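Local coordinates for protein carnitinyl-CoA dehydratase (Mycobacterium avium, PDB 3R0O) that probably catalyses the reversible dehydration of carnitinyl-CoA to crotonobetainyl-CoA, as a lyase of the enoyl-CoA hydratase/isomerase (crotonase) family, at residues Asp31-Arg36 with Thr66-Lys71; Asn37-Ala42 with Trp96-Tyr101. All coordinates share one frame; numbering follows the deposited sequence.

Contact 1: residues Asp31-Arg36 with Thr66-Lys71; sequences DRPDAR and TGAGDK
The methyl group of Ala68 lodges between the carboxylate of Asp31 and the ring of Pro33, and this small cluster carries the whole contact. Ala68 CB comes within 3.4 Å of Asp31 OD1, a van der Waals contact, since the methyl is no hydrogen-bond donor to the oxygen, and lies 4.0 Å from Pro33 CD, with Pro33 CG equally distant. On the same proline, CB rests 4.0 Å from the carbonyl oxygen Ala68 O, so the ring runs alongside both the methyl and the backbone. Asp31 starts out pointing away from the partner segment. With CG anti to the backbone N (chi1 -165°), however, its carboxylate swings back to bring one oxygen over the methyl.

The close backbone approach, 5.1 Å between Asp31 CA and Ala68 CA, follows from the sheet: just upstream the two strands run side by side, and Ala68 is still backbone-bonded to Ile30. Beyond Pro33, which packs against Ala68 although itself exposed, the segments part. One arm folds into a short turn held by Ala35 N to Arg32 O (2.9 Å), and Ala35 CB sits 3.5 Å above the plane of the Arg32 guanidinium, displaced toward its rim; Arg32 NH1 makes a salt bridge with Asp78. The other arm turns at Gly69, which has a positive phi, toward Asp70 and Lys71. Asp34, Gly69 and Asp70 are exposed on this loose side.

Two neighbouring parallel strands, 25-30 and 62-67, thus deliver their C-terminal loops to one another. This is the arrangement of a beta-alpha-beta unit with helix 41-56 as the crossover, part of the crotonase fold.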
ATOM      1  N   ASP A  31      23.323   9.904 -21.411  1.00 19.15           N
ATOM      2  CA  ASP A  31      24.688  10.400 -21.527  1.00 19.96           C
ATOM      3  C   ASP A  31      24.771  11.884 -21.838  1.00 20.55           C
ATOM      4  O   ASP A  31      25.206  12.272 -22.923  1.00 20.78           O
ATOM      5  CB  ASP A  31      25.449   9.589 -22.578  1.00 20.23           C
ATOM      6  CG  ASP A  31      26.980   9.790 -22.503  1.00 22.72           C
ATOM      7  OD1 ASP A  31      27.523  10.400 -21.539  1.00 22.43           O
ATOM      8  OD2 ASP A  31      27.641   9.323 -23.441  1.00 24.27           O
ATOM      9  N   ARG A  32      24.340  12.719 -20.889  1.00 20.82           N
ATOM     10  CA  ARG A  32      24.507  14.173 -20.999  1.00 21.31           C
ATOM     11  C   ARG A  32      24.992  14.731 -19.663  1.00 21.84           C
ATOM     12  O   ARG A  32      24.305  15.544 -19.050  1.00 21.49           O
ATOM     13  CB  ARG A  32      23.203  14.872 -21.404  1.00 21.64           C
ATOM     14  CG  ARG A  32      22.586  14.435 -22.740  1.00 21.67           C
ATOM     15  CD  ARG A  32      21.302  15.215 -23.046  1.00 20.11           C
ATOM     16  NE  ARG A  32      21.508  16.648 -23.277  1.00 19.05           N
ATOM     17  CZ  ARG A  32      20.807  17.628 -22.700  1.00 21.75           C
ATOM     18  NH1 ARG A  32      19.827  17.363 -21.835  1.00 22.04           N
ATOM     19  NH2 ARG A  32      21.076  18.892 -22.985  1.00 22.48           N
ATOM     20  N   PRO A  33      26.190  14.309 -19.207  1.00 23.09           N
ATOM     21  CA  PRO A  33      26.548  14.640 -17.807  1.00 23.75           C
ATOM     22  C   PRO A  33      26.829  16.127 -17.555  1.00 25.41           C
ATOM     23  O   PRO A  33      26.750  16.574 -16.416  1.00 26.10           O
ATOM     24  CB  PRO A  33      27.792  13.780 -17.533  1.00 24.34           C
ATOM     25  CG  PRO A  33      28.374  13.471 -18.912  1.00 24.48           C
ATOM     26  CD  PRO A  33      27.183  13.429 -19.854  1.00 23.09           C
ATOM     27  N   ASP A  34      27.136  16.889 -18.604  1.00 26.25           N
ATOM     28  CA  ASP A  34      27.272  18.342 -18.479  1.00 27.39           C
ATOM     29  C   ASP A  34      25.935  18.995 -18.191  1.00 27.72           C
ATOM     30  O   ASP A  34      25.887  20.046 -17.559  1.00 28.60           O
ATOM     31  CB  ASP A  34      27.882  18.948 -19.748  1.00 28.55           C
ATOM     32  N   ALA A  35      24.850  18.370 -18.651  1.00 26.72           N
ATOM     33  CA  ALA A  35      23.516  18.892 -18.405  1.00 26.76           C
ATOM     34  C   ALA A  35      22.834  18.117 -17.280  1.00 25.72           C
ATOM     35  O   ALA A  35      21.608  18.133 -17.161  1.00 24.84           O
ATOM     36  CB  ALA A  35      22.667  18.850 -19.705  1.00 26.83           C
ATOM     37  N   ARG A  36      23.652  17.453 -16.460  1.00 25.80           N
ATOM     38  CA  ARG A  36      23.199  16.634 -15.320  1.00 25.62           C
ATOM     39  C   ARG A  36      22.176  15.588 -15.756  1.00 23.93           C
ATOM     40  O   ARG A  36      21.267  15.232 -14.996  1.00 23.40           O
ATOM     41  CB  ARG A  36      22.651  17.501 -14.179  1.00 26.14           C
ATOM     42  CG  ARG A  36      23.659  18.527 -13.601  1.00 32.14           C
ATOM     43  CD  ARG A  36      23.058  19.197 -12.345  1.00 38.93           C
ATOM     44  NE  ARG A  36      22.955  20.658 -12.478  1.00 46.08           N
ATOM     45  CZ  ARG A  36      22.996  21.537 -11.463  1.00 50.03           C
ATOM     46  NH1 ARG A  36      23.160  21.132 -10.200  1.00 50.37           N
ATOM     47  NH2 ARG A  36      22.888  22.841 -11.713  1.00 51.64           N
ATOM     48  N   THR A  66      20.569   3.983 -16.466  1.00 14.89           N
ATOM     49  CA  THR A  66      21.424   4.735 -15.561  1.00 14.28           C
ATOM     50  C   THR A  66      21.811   6.082 -16.195  1.00 15.26           C
ATOM     51  O   THR A  66      21.508   6.327 -17.372  1.00 14.71           O
ATOM     52  CB  THR A  66      22.685   3.877 -15.185  1.00 14.86           C
ATOM     53  OG1 THR A  66      23.284   4.353 -13.962  1.00 15.25           O
ATOM     54  CG2 THR A  66      23.724   3.865 -16.335  1.00 14.66           C
ATOM     55  N   GLY A  67      22.473   6.952 -15.423  1.00 15.97           N
ATOM     56  CA  GLY A  67      22.962   8.251 -15.930  1.00 16.83           C
ATOM     57  C   GLY A  67      24.482   8.226 -15.958  1.00 18.12           C
ATOM     58  O   GLY A  67      25.095   7.558 -15.136  1.00 18.90           O
ATOM     59  N   ALA A  68      25.089   8.928 -16.911  1.00 19.11           N
ATOM     60  CA  ALA A  68      26.554   9.069 -16.959  1.00 20.62           C
ATOM     61  C   ALA A  68      27.105   9.835 -15.743  1.00 21.18           C
ATOM     62  O   ALA A  68      26.450  10.755 -15.221  1.00 20.91           O
ATOM     63  CB  ALA A  68      26.980   9.758 -18.241  1.00 20.27           C
ATOM     64  N   GLY A  69      28.302   9.446 -15.304  1.00 22.40           N
ATOM     65  CA  GLY A  69      28.985  10.137 -14.204  1.00 24.44           C
ATOM     66  C   GLY A  69      28.415   9.779 -12.829  1.00 25.59           C
ATOM     67  O   GLY A  69      27.644   8.814 -12.673  1.00 24.07           O
ATOM     68  N   ASP A  70      28.802  10.566 -11.830  1.00 26.77           N
ATOM     69  CA  ASP A  70      28.539  10.230 -10.440  1.00 28.13           C
ATOM     70  C   ASP A  70      27.751  11.301  -9.741  1.00 28.21           C
ATOM     71  O   ASP A  70      27.471  11.157  -8.556  1.00 29.64           O
ATOM     72  CB  ASP A  70      29.858  10.045  -9.653  1.00 29.66           C
ATOM     73  CG  ASP A  70      30.632   8.803 -10.065  1.00 31.61           C
ATOM     74  OD1 ASP A  70      30.068   7.683 -10.095  1.00 34.91           O
ATOM     75  OD2 ASP A  70      31.832   8.947 -10.348  1.00 36.94           O
ATOM     76  N   LYS A  71      27.402  12.379 -10.435  1.00 27.64           N
ATOM     77  CA  LYS A  71      26.740  13.490  -9.765  1.00 27.10           C
ATOM     78  C   LYS A  71      25.222  13.418  -9.857  1.00 26.61           C
ATOM     79  O   LYS A  71      24.515  13.713  -8.882  1.00 26.30           O
ATOM     80  CB  LYS A  71      27.264  14.832 -10.299  1.00 28.76           C
TER

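Contact 2: residues Asn37-Ala42 with Trp96-Tyr101; sequences NAVNGA and WGFAGY
Val39 packs its two methyl groups against Phe98 and Ala99, and it is the sole residue of 37-42 to touch the other segment. The chain enters through Asn37, whose buried amide faces another way: OD1 accepts from Arg32 N, while ND2 donates to Ala68 O and Ser72 O, so the group is bonded at both ends. Ala38 turns its methyl away from the partner segment, and Val39 then points toward it. With CG1 anti to the backbone N (chi1 176°), that branch is set mainly on Ala99, 3.7 Å from both Ala99 CA and Ala99 CB. CG2 presses mainly on the far end of the ring, 3.4 Å from Phe98 CZ, and also reaches Ala99 CB. Val39 CB joins in at 3.7 Å from Phe98 CE1, the valine meeting the ring at an oblique angle. Phe98 and Ala99 also touch Leu125 of helix 121-128.

Asn40 turns away again and takes the N-cap position, its OD1 accepting from Val43 N to start helix 41-56 at Gly41.

The partner loop makes a tight turn, with Gly100 N bonded to Gly97 O (3.0 Å). The contact packs the lead-in to helix 41-56 against the loop before strand 110-114, in the buried interior of the crotonase-family domain. Its three side chains cohere by apolar packing that excludes water, while backbone bonds, including those of Val39 to Gly76 and Asp78, hold the chain.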
ATOM      1  N   ASN A  37      22.328  15.130 -17.000  1.00 22.49           N
ATOM      2  CA  ASN A  37      21.530  14.051 -17.536  1.00 21.92           C
ATOM      3  C   ASN A  37      20.060  14.408 -17.649  1.00 20.55           C
ATOM      4  O   ASN A  37      19.193  13.536 -17.536  1.00 19.09           O
ATOM      5  CB  ASN A  37      21.774  12.764 -16.742  1.00 21.47           C
ATOM      6  CG  ASN A  37      23.183  12.236 -16.966  1.00 22.47           C
ATOM      7  OD1 ASN A  37      23.648  12.227 -18.085  1.00 22.34           O
ATOM      8  ND2 ASN A  37      23.860  11.828 -15.912  1.00 20.16           N
ATOM      9  N   ALA A  38      19.801  15.711 -17.850  1.00 19.55           N
ATOM     10  CA  ALA A  38      18.439  16.177 -18.127  1.00 19.06           C
ATOM     11  C   ALA A  38      17.940  15.595 -19.458  1.00 18.03           C
ATOM     12  O   ALA A  38      18.727  15.279 -20.349  1.00 18.23           O
ATOM     13  CB  ALA A  38      18.364  17.725 -18.129  1.00 19.18           C
ATOM     14  N   VAL A  39      16.625  15.486 -19.571  1.00 17.40           N
ATOM     15  CA  VAL A  39      15.938  14.863 -20.693  1.00 16.49           C
ATOM     16  C   VAL A  39      15.473  15.909 -21.701  1.00 17.42           C
ATOM     17  O   VAL A  39      14.670  16.802 -21.376  1.00 17.44           O
ATOM     18  CB  VAL A  39      14.717  14.042 -20.172  1.00 16.07           C
ATOM     19  CG1 VAL A  39      13.898  13.448 -21.316  1.00 16.43           C
ATOM     20  CG2 VAL A  39      15.183  12.934 -19.206  1.00 13.58           C
ATOM     21  N   ASN A  40      15.991  15.810 -22.925  1.00 16.93           N
ATOM     22  CA  ASN A  40      15.438  16.539 -24.044  1.00 17.18           C
ATOM     23  C   ASN A  40      14.810  15.549 -25.029  1.00 16.37           C
ATOM     24  O   ASN A  40      14.661  14.384 -24.707  1.00 15.85           O
ATOM     25  CB  ASN A  40      16.511  17.390 -24.721  1.00 17.98           C
ATOM     26  CG  ASN A  40      17.740  16.579 -25.115  1.00 19.73           C
ATOM     27  OD1 ASN A  40      17.748  15.339 -25.041  1.00 18.17           O
ATOM     28  ND2 ASN A  40      18.789  17.285 -25.539  1.00 21.39           N
ATOM     29  N   GLY A  41      14.432  16.008 -26.221  1.00 16.57           N
ATOM     30  CA  GLY A  41      13.862  15.100 -27.243  1.00 15.12           C
ATOM     31  C   GLY A  41      14.810  13.989 -27.681  1.00 14.65           C
ATOM     32  O   GLY A  41      14.387  12.869 -27.951  1.00 14.76           O
ATOM     33  N   ALA A  42      16.094  14.299 -27.784  1.00 14.60           N
ATOM     34  CA  ALA A  42      17.076  13.300 -28.208  1.00 15.01           C
ATOM     35  C   ALA A  42      17.126  12.138 -27.209  1.00 15.32           C
ATOM     36  O   ALA A  42      17.163  10.973 -27.616  1.00 14.80           O
ATOM     37  CB  ALA A  42      18.449  13.917 -28.398  1.00 14.39           C
ATOM     38  N   TRP A  96       4.211   7.578 -24.828  1.00 19.45           N
ATOM     39  CA  TRP A  96       5.193   7.002 -23.903  1.00 18.45           C
ATOM     40  C   TRP A  96       5.558   7.966 -22.783  1.00 18.40           C
ATOM     41  O   TRP A  96       6.139   7.563 -21.779  1.00 18.55           O
ATOM     42  CB  TRP A  96       6.465   6.508 -24.638  1.00 18.29           C
ATOM     43  CG  TRP A  96       6.206   5.323 -25.553  1.00 18.85           C
ATOM     44  CD1 TRP A  96       5.118   4.479 -25.515  1.00 16.32           C
ATOM     45  CD2 TRP A  96       7.027   4.863 -26.643  1.00 17.74           C
ATOM     46  NE1 TRP A  96       5.207   3.549 -26.513  1.00 17.04           N
ATOM     47  CE2 TRP A  96       6.365   3.747 -27.218  1.00 19.22           C
ATOM     48  CE3 TRP A  96       8.246   5.284 -27.187  1.00 19.30           C
ATOM     49  CZ2 TRP A  96       6.887   3.037 -28.309  1.00 17.70           C
ATOM     50  CZ3 TRP A  96       8.772   4.584 -28.281  1.00 19.74           C
ATOM     51  CH2 TRP A  96       8.093   3.468 -28.827  1.00 20.32           C
ATOM     52  N   GLY A  97       5.232   9.247 -22.956  1.00 18.73           N
ATOM     53  CA  GLY A  97       5.471  10.268 -21.930  1.00 17.67           C
ATOM     54  C   GLY A  97       6.944  10.622 -21.778  1.00 18.36           C
ATOM     55  O   GLY A  97       7.768  10.365 -22.670  1.00 17.82           O
ATOM     56  N   PHE A  98       7.266  11.180 -20.617  1.00 17.53           N
ATOM     57  CA  PHE A  98       8.591  11.691 -20.284  1.00 17.40           C
ATOM     58  C   PHE A  98       9.718  10.663 -20.512  1.00 17.37           C
ATOM     59  O   PHE A  98       9.585   9.489 -20.161  1.00 16.21           O
ATOM     60  CB  PHE A  98       8.575  12.193 -18.830  1.00 17.10           C
ATOM     61  CG  PHE A  98       9.895  12.690 -18.335  1.00 17.32           C
ATOM     62  CD1 PHE A  98      10.370  13.951 -18.715  1.00 16.19           C
ATOM     63  CD2 PHE A  98      10.654  11.921 -17.474  1.00 15.36           C
ATOM     64  CE1 PHE A  98      11.589  14.405 -18.267  1.00 16.74           C
ATOM     65  CE2 PHE A  98      11.879  12.390 -17.016  1.00 18.18           C
ATOM     66  CZ  PHE A  98      12.341  13.634 -17.421  1.00 17.46           C
ATOM     67  N   ALA A  99      10.809  11.148 -21.115  1.00 16.66           N
ATOM     68  CA  ALA A  99      11.964  10.347 -21.584  1.00 15.40           C
ATOM     69  C   ALA A  99      11.638   9.116 -22.440  1.00 15.17           C
ATOM     70  O   ALA A  99      12.518   8.263 -22.640  1.00 14.53           O
ATOM     71  CB  ALA A  99      12.911   9.982 -20.420  1.00 14.64           C
ATOM     72  N   GLY A 100      10.401   9.042 -22.964  1.00 14.91           N
ATOM     73  CA  GLY A 100       9.935   7.873 -23.724  1.00 14.14           C
ATOM     74  C   GLY A 100       9.880   6.639 -22.832  1.00 14.91           C
ATOM     75  O   GLY A 100       9.908   5.495 -23.313  1.00 13.58           O
ATOM     76  N   TYR A 101       9.758   6.886 -21.529  1.00 14.08           N
ATOM     77  CA  TYR A 101      10.002   5.856 -20.511  1.00 14.45           C
ATOM     78  C   TYR A 101       8.819   5.663 -19.555  1.00 13.81           C
ATOM     79  O   TYR A 101       8.446   4.547 -19.282  1.00 14.89           O
ATOM     80  CB  TYR A 101      11.265   6.228 -19.705  1.00 14.48           C
ATOM     81  CG  TYR A 101      11.769   5.132 -18.773  1.00 15.29           C
ATOM     82  CD1 TYR A 101      12.659   4.175 -19.228  1.00 14.76           C
ATOM     83  CD2 TYR A 101      11.346   5.057 -17.449  1.00 14.64           C
ATOM     84  CE1 TYR A 101      13.136   3.159 -18.402  1.00 16.72           C
ATOM     85  CE2 TYR A 101      11.817   4.025 -16.598  1.00 15.84           C
ATOM     86  CZ  TYR A 101      12.714   3.091 -17.097  1.00 15.68           C
ATOM     87  OH  TYR A 101      13.187   2.092 -16.307  1.00 16.65           O
TER

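From the N terminus, strand 25-30 runs into 31-36, which passes without a break into 37-42 and helix 41-56. Contact 1 closes the loop from 31-36 through helix 41-56 to the end of strand 62-67; contact 2 closes a longer one, reaching past helix 79-83 to the loop before strand 110-114. Because the segments alternate along the chain, the two loops cross, and their centres lie about 14 Å apart. Arg32 NH1 lies 2.8 Å from Ala38 O, a probable hydrogen bond that joins the two first segments. Contact 1 ties neighbouring strand ends together near the surface, whereas contact 2 ties the residues leading into helix 41-56 to the buried loop 96-101.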